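Local structure of tryptophan synthase alpha chain (2DZT) at residues Ile35-Pro40 with Ile83-Tyr88; Tyr180-Arg185 with Val196-Ser201. The protein catalyses, as the alpha subunit of tryptophan synthase, the aldol cleavage of indoleglycerol phosphate to indole and glyceraldehyde 3-phosphate. The protein carries 1 engineered substitution. One frame throughout, in Å; residues are numbered along the deposited sequence.

Contact 1. Residues Ile35-Pro40 with Ile83-Tyr88; sequences IELGIP and IVLMTY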
ATOM      1  N   ILE A  35      -1.815  -6.616   2.767  1.00 16.06           N
ATOM      2  CA  ILE A  35      -0.923  -6.401   1.635  1.00 18.20           C
ATOM      3  C   ILE A  35      -1.382  -5.283   0.700  1.00 17.64           C
ATOM      4  O   ILE A  35      -2.562  -5.216   0.349  1.00 19.60           O
ATOM      5  CB  ILE A  35      -0.783  -7.701   0.810  1.00 18.75           C
ATOM      6  CG1 ILE A  35      -0.096  -8.781   1.655  1.00 21.70           C
ATOM      7  CG2 ILE A  35       0.017  -7.443  -0.445  1.00 19.57           C
ATOM      8  CD1 ILE A  35      -0.093 -10.170   1.021  1.00 20.37           C
ATOM      9  N   GLU A  36      -0.454  -4.401   0.318  1.00 15.59           N
ATOM     10  CA  GLU A  36      -0.758  -3.313  -0.626  1.00 16.06           C
ATOM     11  C   GLU A  36      -0.249  -3.736  -2.005  1.00 15.72           C
ATOM     12  O   GLU A  36       0.946  -4.021  -2.178  1.00  9.15           O
ATOM     13  CB  GLU A  36      -0.060  -1.996  -0.242  1.00 17.36           C
ATOM     14  CG  GLU A  36      -0.690  -1.230   0.927  1.00 22.84           C
ATOM     15  CD  GLU A  36      -0.031   0.118   1.168  1.00 21.93           C
ATOM     16  OE1 GLU A  36      -0.521   0.891   2.012  1.00 26.90           O
ATOM     17  OE2 GLU A  36       0.985   0.414   0.512  1.00 29.76           O
ATOM     18  N   LEU A  37      -1.154  -3.808  -2.975  1.00 13.69           N
ATOM     19  CA  LEU A  37      -0.767  -4.168  -4.339  1.00 12.82           C
ATOM     20  C   LEU A  37      -0.919  -2.916  -5.199  1.00 11.96           C
ATOM     21  O   LEU A  37      -2.018  -2.402  -5.393  1.00 13.30           O
ATOM     22  CB  LEU A  37      -1.646  -5.306  -4.883  1.00  9.00           C
ATOM     23  CG  LEU A  37      -1.346  -5.827  -6.304  1.00 10.55           C
ATOM     24  CD1 LEU A  37       0.083  -6.409  -6.383  1.00  4.17           C
ATOM     25  CD2 LEU A  37      -2.368  -6.882  -6.671  1.00  2.05           C
ATOM     26  N   GLY A  38       0.195  -2.421  -5.714  1.00 15.48           N
ATOM     27  CA  GLY A  38       0.134  -1.217  -6.522  1.00 16.88           C
ATOM     28  C   GLY A  38      -0.082  -1.436  -8.001  1.00 14.78           C
ATOM     29  O   GLY A  38       0.523  -2.315  -8.605  1.00 15.50           O
ATOM     30  N   ILE A  39      -0.971  -0.632  -8.570  1.00 15.09           N
ATOM     31  CA  ILE A  39      -1.275  -0.672  -9.989  1.00 14.38           C
ATOM     32  C   ILE A  39      -0.304   0.321 -10.611  1.00 17.31           C
ATOM     33  O   ILE A  39      -0.396   1.520 -10.359  1.00 20.10           O
ATOM     34  CB  ILE A  39      -2.720  -0.225 -10.250  1.00 15.29           C
ATOM     35  CG1 ILE A  39      -3.692  -1.238  -9.624  1.00 13.20           C
ATOM     36  CG2 ILE A  39      -2.965  -0.093 -11.747  1.00 14.89           C
ATOM     37  CD1 ILE A  39      -5.171  -0.915  -9.831  1.00 13.37           C
ATOM     38  N   PRO A  40       0.652  -0.162 -11.424  1.00 18.28           N
ATOM     39  CA  PRO A  40       1.620   0.753 -12.042  1.00 16.08           C
ATOM     40  C   PRO A  40       0.979   1.828 -12.903  1.00 15.13           C
ATOM     41  O   PRO A  40      -0.029   1.592 -13.573  1.00 15.46           O
ATOM     42  CB  PRO A  40       2.550  -0.192 -12.815  1.00 16.82           C
ATOM     43  CG  PRO A  40       1.632  -1.306 -13.208  1.00 18.25           C
ATOM     44  CD  PRO A  40       0.816  -1.533 -11.941  1.00 17.42           C
ATOM     45  N   ILE A  83      -6.231  -7.557   1.090  1.00 20.19           N
ATOM     46  CA  ILE A  83      -5.445  -6.901   0.071  1.00 19.14           C
ATOM     47  C   ILE A  83      -6.018  -5.536  -0.268  1.00 17.58           C
ATOM     48  O   ILE A  83      -7.209  -5.390  -0.519  1.00 15.35           O
ATOM     49  CB  ILE A  83      -5.342  -7.748  -1.202  1.00 23.16           C
ATOM     50  CG1 ILE A  83      -4.508  -8.994  -0.901  1.00 25.73           C
ATOM     51  CG2 ILE A  83      -4.683  -6.933  -2.325  1.00 22.60           C
ATOM     52  CD1 ILE A  83      -4.193  -9.824  -2.105  1.00 28.29           C
ATOM     53  N   VAL A  84      -5.151  -4.531  -0.245  1.00 15.27           N
ATOM     54  CA  VAL A  84      -5.544  -3.176  -0.570  1.00 12.00           C
ATOM     55  C   VAL A  84      -4.934  -2.824  -1.917  1.00 16.77           C
ATOM     56  O   VAL A  84      -3.720  -2.895  -2.104  1.00 14.37           O
ATOM     57  CB  VAL A  84      -5.034  -2.180   0.480  1.00 11.84           C
ATOM     58  CG1 VAL A  84      -5.423  -0.747   0.084  1.00  5.25           C
ATOM     59  CG2 VAL A  84      -5.582  -2.555   1.851  1.00  4.04           C
ATOM     60  N   LEU A  85      -5.789  -2.466  -2.863  1.00 16.91           N
ATOM     61  CA  LEU A  85      -5.326  -2.086  -4.176  1.00 20.46           C
ATOM     62  C   LEU A  85      -4.931  -0.603  -4.068  1.00 21.44           C
ATOM     63  O   LEU A  85      -5.733   0.219  -3.618  1.00 22.33           O
ATOM     64  CB  LEU A  85      -6.460  -2.271  -5.181  1.00 20.92           C
ATOM     65  CG  LEU A  85      -6.127  -2.380  -6.664  1.00 25.79           C
ATOM     66  CD1 LEU A  85      -5.308  -3.646  -6.894  1.00 30.44           C
ATOM     67  CD2 LEU A  85      -7.419  -2.444  -7.484  1.00 26.95           C
ATOM     68  N   MET A  86      -3.698  -0.275  -4.454  1.00 17.40           N
ATOM     69  CA  MET A  86      -3.196   1.103  -4.419  1.00 19.55           C
ATOM     70  C   MET A  86      -3.066   1.588  -5.859  1.00 17.38           C
ATOM     71  O   MET A  86      -2.302   1.030  -6.638  1.00 17.32           O
ATOM     72  CB  MET A  86      -1.834   1.152  -3.728  1.00 21.46           C
ATOM     73  CG  MET A  86      -1.236   2.545  -3.575  1.00 27.13           C
ATOM     74  SD  MET A  86       0.193   2.534  -2.431  1.00 36.96           S
ATOM     75  CE  MET A  86       0.933   4.151  -2.785  1.00 36.72           C
ATOM     76  N   THR A  87      -3.798   2.635  -6.207  1.00 14.96           N
ATOM     77  CA  THR A  87      -3.773   3.131  -7.575  1.00 15.62           C
ATOM     78  C   THR A  87      -3.896   4.642  -7.714  1.00 18.80           C
ATOM     79  O   THR A  87      -4.280   5.342  -6.775  1.00 16.78           O
ATOM     80  CB  THR A  87      -4.941   2.529  -8.399  1.00 15.88           C
ATOM     81  OG1 THR A  87      -4.870   3.000  -9.745  1.00 13.68           O
ATOM     82  CG2 THR A  87      -6.283   2.968  -7.820  1.00  7.30           C
ATOM     83  N   TYR A  88      -3.553   5.133  -8.903  1.00 18.74           N
ATOM     84  CA  TYR A  88      -3.702   6.539  -9.210  1.00 17.08           C
ATOM     85  C   TYR A  88      -5.125   6.607  -9.737  1.00 18.88           C
ATOM     86  O   TYR A  88      -5.689   5.583 -10.135  1.00 20.43           O
ATOM     87  CB  TYR A  88      -2.681   6.975 -10.262  1.00 18.61           C
ATOM     88  CG  TYR A  88      -1.347   7.260  -9.624  1.00 17.38           C
ATOM     89  CD1 TYR A  88      -0.533   6.219  -9.180  1.00 13.67           C
ATOM     90  CD2 TYR A  88      -0.952   8.573  -9.348  1.00 15.54           C
ATOM     91  CE1 TYR A  88       0.630   6.472  -8.472  1.00 11.59           C
ATOM     92  CE2 TYR A  88       0.209   8.837  -8.641  1.00 13.67           C
ATOM     93  CZ  TYR A  88       0.998   7.779  -8.201  1.00 16.79           C
ATOM     94  OH  TYR A  88       2.148   8.038  -7.478  1.00 16.39           O
TER
HETATM   95  O   HOH W   1      -2.277   3.401 -10.727  1.00  7.49           O

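Contact 2. Residues Tyr180-Arg185 with Val196-Ser201; sequences YDLLRR and VGFGVS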
ATOM      1  N   TYR A 180       7.768  11.209  12.194  1.00 16.86           N
ATOM      2  CA  TYR A 180       7.307  10.915  13.550  1.00 16.41           C
ATOM      3  C   TYR A 180       6.246  11.909  14.020  1.00 16.88           C
ATOM      4  O   TYR A 180       5.293  11.548  14.735  1.00 17.72           O
ATOM      5  CB  TYR A 180       8.477  10.945  14.537  1.00 16.50           C
ATOM      6  CG  TYR A 180       9.403   9.745  14.464  1.00 18.24           C
ATOM      7  CD1 TYR A 180      10.713   9.869  13.994  1.00 19.45           C
ATOM      8  CD2 TYR A 180       8.983   8.497  14.906  1.00 18.07           C
ATOM      9  CE1 TYR A 180      11.584   8.774  13.977  1.00 19.14           C
ATOM     10  CE2 TYR A 180       9.847   7.392  14.891  1.00 22.20           C
ATOM     11  CZ  TYR A 180      11.144   7.533  14.430  1.00 23.21           C
ATOM     12  OH  TYR A 180      11.999   6.444  14.457  1.00 20.24           O
ATOM     13  N   ASP A 181       6.410  13.168  13.628  1.00 15.61           N
ATOM     14  CA  ASP A 181       5.466  14.190  14.046  1.00 15.54           C
ATOM     15  C   ASP A 181       4.101  13.904  13.428  1.00 14.59           C
ATOM     16  O   ASP A 181       3.074  14.098  14.069  1.00 13.24           O
ATOM     17  CB  ASP A 181       5.981  15.587  13.650  1.00 20.05           C
ATOM     18  CG  ASP A 181       4.947  16.692  13.887  1.00 25.17           C
ATOM     19  OD1 ASP A 181       4.371  17.196  12.899  1.00 27.60           O
ATOM     20  OD2 ASP A 181       4.706  17.060  15.061  1.00 28.11           O
ATOM     21  N   LEU A 182       4.097  13.438  12.180  1.00 14.28           N
ATOM     22  CA  LEU A 182       2.853  13.095  11.490  1.00 13.42           C
ATOM     23  C   LEU A 182       2.151  11.964  12.250  1.00 14.58           C
ATOM     24  O   LEU A 182       0.940  12.006  12.486  1.00 12.52           O
ATOM     25  CB  LEU A 182       3.162  12.638  10.062  1.00 12.31           C
ATOM     26  CG  LEU A 182       1.985  12.141   9.210  1.00 16.47           C
ATOM     27  CD1 LEU A 182       0.984  13.297   8.993  1.00 13.19           C
ATOM     28  CD2 LEU A 182       2.498  11.586   7.863  1.00  7.46           C
ATOM     29  N   LEU A 183       2.930  10.951  12.624  1.00 15.50           N
ATOM     30  CA  LEU A 183       2.426   9.788  13.352  1.00 14.06           C
ATOM     31  C   LEU A 183       1.813  10.221  14.682  1.00 16.12           C
ATOM     32  O   LEU A 183       0.699   9.832  15.037  1.00 16.38           O
ATOM     33  CB  LEU A 183       3.570   8.791  13.601  1.00  8.07           C
ATOM     34  CG  LEU A 183       3.220   7.638  14.550  1.00 11.53           C
ATOM     35  CD1 LEU A 183       2.053   6.867  13.965  1.00  2.10           C
ATOM     36  CD2 LEU A 183       4.430   6.718  14.776  1.00  5.09           C
ATOM     37  N   ARG A 184       2.558  11.038  15.411  1.00 18.67           N
ATOM     38  CA  ARG A 184       2.108  11.543  16.695  1.00 18.57           C
ATOM     39  C   ARG A 184       0.799  12.346  16.512  1.00 18.12           C
ATOM     40  O   ARG A 184      -0.153  12.193  17.287  1.00 13.93           O
ATOM     41  CB  ARG A 184       3.229  12.402  17.292  1.00 21.23           C
ATOM     42  CG  ARG A 184       3.192  12.585  18.797  1.00 30.36           C
ATOM     43  CD  ARG A 184       4.586  12.983  19.338  1.00 37.22           C
ATOM     44  NE  ARG A 184       5.124  14.208  18.743  1.00 39.57           N
ATOM     45  CZ  ARG A 184       6.261  14.284  18.046  1.00 42.47           C
ATOM     46  NH1 ARG A 184       7.004  13.198  17.838  1.00 36.64           N
ATOM     47  NH2 ARG A 184       6.665  15.459  17.559  1.00 38.56           N
ATOM     48  N   ARG A 185       0.734  13.184  15.484  1.00 14.20           N
ATOM     49  CA  ARG A 185      -0.482  13.962  15.267  1.00 16.71           C
ATOM     50  C   ARG A 185      -1.667  13.046  14.933  1.00 18.48           C
ATOM     51  O   ARG A 185      -2.765  13.213  15.484  1.00 16.52           O
ATOM     52  CB  ARG A 185      -0.279  15.020  14.156  1.00 16.85           C
ATOM     53  CG  ARG A 185       0.663  16.169  14.563  1.00 17.92           C
ATOM     54  CD  ARG A 185       0.749  17.314  13.523  1.00 17.85           C
ATOM     55  NE  ARG A 185       1.390  16.931  12.251  1.00 17.33           N
ATOM     56  CZ  ARG A 185       0.797  16.997  11.060  1.00 15.05           C
ATOM     57  NH1 ARG A 185      -0.455  17.424  10.957  1.00 17.25           N
ATOM     58  NH2 ARG A 185       1.454  16.647   9.966  1.00 13.80           N
ATOM     59  N   VAL A 196       2.090   3.105   8.601  1.00 12.56           N
ATOM     60  CA  VAL A 196       3.047   4.105   8.135  1.00 14.26           C
ATOM     61  C   VAL A 196       3.974   3.643   7.009  1.00 13.42           C
ATOM     62  O   VAL A 196       4.496   2.536   7.022  1.00 14.14           O
ATOM     63  CB  VAL A 196       3.936   4.669   9.289  1.00 12.23           C
ATOM     64  CG1 VAL A 196       3.065   5.404  10.319  1.00 11.66           C
ATOM     65  CG2 VAL A 196       4.751   3.551   9.929  1.00 13.03           C
ATOM     66  N   GLY A 197       4.144   4.513   6.021  1.00 14.83           N
ATOM     67  CA  GLY A 197       5.036   4.232   4.910  1.00 13.90           C
ATOM     68  C   GLY A 197       6.148   5.260   5.032  1.00 15.74           C
ATOM     69  O   GLY A 197       6.101   6.320   4.395  1.00 16.54           O
ATOM     70  N   PHE A 198       7.133   4.978   5.879  1.00 13.09           N
ATOM     71  CA  PHE A 198       8.229   5.922   6.067  1.00 13.76           C
ATOM     72  C   PHE A 198       9.541   5.391   5.493  1.00 13.68           C
ATOM     73  O   PHE A 198      10.614   5.870   5.841  1.00 17.59           O
ATOM     74  CB  PHE A 198       8.391   6.246   7.563  1.00 11.56           C
ATOM     75  CG  PHE A 198       7.199   6.938   8.180  1.00  5.24           C
ATOM     76  CD1 PHE A 198       7.064   7.003   9.566  1.00  2.94           C
ATOM     77  CD2 PHE A 198       6.220   7.534   7.386  1.00  2.05           C
ATOM     78  CE1 PHE A 198       5.972   7.650  10.161  1.00  2.79           C
ATOM     79  CE2 PHE A 198       5.120   8.186   7.964  1.00  5.44           C
ATOM     80  CZ  PHE A 198       4.991   8.246   9.358  1.00  3.56           C
ATOM     81  N   GLY A 199       9.448   4.399   4.614  1.00 16.95           N
ATOM     82  CA  GLY A 199      10.643   3.833   4.001  1.00 16.02           C
ATOM     83  C   GLY A 199      11.556   3.091   4.964  1.00 17.10           C
ATOM     84  O   GLY A 199      12.745   3.382   5.026  1.00 22.40           O
ATOM     85  N   VAL A 200      11.020   2.135   5.716  1.00 14.59           N
ATOM     86  CA  VAL A 200      11.850   1.391   6.659  1.00 15.14           C
ATOM     87  C   VAL A 200      12.889   0.569   5.910  1.00 15.45           C
ATOM     88  O   VAL A 200      12.628   0.053   4.818  1.00 16.18           O
ATOM     89  CB  VAL A 200      10.995   0.460   7.582  1.00 13.02           C
ATOM     90  CG1 VAL A 200      10.152   1.295   8.525  1.00  8.54           C
ATOM     91  CG2 VAL A 200      10.102  -0.425   6.759  1.00 15.98           C
ATOM     92  N   SER A 201      14.074   0.462   6.495  1.00 13.98           N
ATOM     93  CA  SER A 201      15.161  -0.290   5.879  1.00 17.63           C
ATOM     94  C   SER A 201      15.934  -1.046   6.953  1.00 18.84           C
ATOM     95  O   SER A 201      16.853  -1.806   6.654  1.00 18.53           O
ATOM     96  CB  SER A 201      16.105   0.661   5.128  1.00 16.95           C
ATOM     97  OG  SER A 201      16.611   1.678   5.993  1.00 18.13           O
TER

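Contact 1. Residues Ile35-Pro40 with Ile83-Tyr88
Ile39 lies across Leu85 and alongside Thr87, making the closest side-chain packing between Ile35-Pro40 and Ile83-Tyr88. With its CG1 anti to the carbonyl carbon (chi1 -65°) and the chain then extended, Ile39 CD1 comes 3.6 Å from Leu85 CD2 and 3.7 Å from Thr87 CB. Replaced by an alanine, Ile39 would lose this branch, which would probably open a gap between Leu85 and Thr87. N-terminal to it the two strands run parallel in a ladder of four backbone hydrogen bonds: Val84 N to Ile35 O at 2.7 Å, then Leu37 N to Val84 O, Met86 N to Leu37 O and Ile39 N to Met86 O, each at 2.9 Å. On the face of Ile35, Leu37, Ile83 and Leu85, packing across the strands is looser, with Leu37 CD2 4.4 Å from Leu85 CD1; helix 67-78 covers this layer through Val72, Phe75 and Phe69. The other face carries Glu36, Val84 and Met86. There the extended chains of Glu36 and Met86 slant past each other, bringing OE2 of Glu36 to 3.7 Å from Met86 SD. Beyond the ladder the strands part, and water 1 bridges them, donating to Ile39 O and accepting from Tyr88 N at 2.8 Å. Tyr88 OH in turn binds OD1 of Asp47, the second proton acceptor of the enzyme. This is the pairing of the second and third strands of a TIM barrel, with the catalytic Glu36 turned to the barrel interior.

Contact 2. Residues Tyr180-Arg185 with Val196-Ser201
Phe198 presents its ring to the helix of Tyr180-Arg185, and Leu183 comes in at the edge of that ring, near its plane, with CB 4.3 Å from Phe198 CE1. Leu182 approaches the same ring obliquely: its CD2 stands 4.3 Å from Phe198 CE2. Beyond the ring, Leu183 also reaches the strand. Its CD1 stands 4.1 Å from Val196 CG1, put there by a first torsion that holds CG anti to the backbone N (chi1 171°), and the two side chains cross at about a right angle. These contacts are apolar and at ordinary van der Waals spacing or slightly wider, and the helix rests on Val196 at the strand end and on Phe198 in the loop just after it, with no polar link between the two segments. Val196 and Phe198 also brace each other, the CB of Val196 lying 3.6 Å above one face of the ring, over its centre. Helix 177-187 and strand 194-197 form the second half of a beta-alpha-beta crossover that begins with strand 159-163, a repeating step of the TIM barrel. Leu162 of that first strand touches Leu182, Val196 and Phe198 alike, and thus underlies the helix-strand seam. Leu209 of helix 203-211 packs against both Val196 and Tyr180, while the hydroxyl of Tyr180 is hydrogen-bonded to Ser208 of the same helix. On the outer side of helix 177-187, Asp181 gathers two arginines. Arg185 NE donates to Asp181 OD1 at 3.1 Å, meeting it from well above the carboxylate plane; Arg184 NH2 is paired with OD2 of Asp181 by charge alone at 3.6 Å. Arg185 has a further salt bridge through NH1 to Asp146, which ties this helix to the start of helix 146-155.

How the contacts relate
From the N terminus the chain first meets contact 1, where strand 35-38 pairs with strand 83-87 and closes a loop of 42 residues that holds helices 49-60 and 67-78. Three further strands of the barrel, 111-114, 135-140 and 159-163, follow before contact 2 opens. That contact closes a much shorter loop of 10 residues, which takes in the end of helix 177-187, the connection after it and the start of strand 194-197. The two loops are in series and neither nest nor cross. The centres of contact 1 and contact 2 stand about 19 Å apart. Contact 1 joins neighbouring strands within the closed sheet, whereas contact 2 fastens an outer helix to the end of another strand and the loop that follows it.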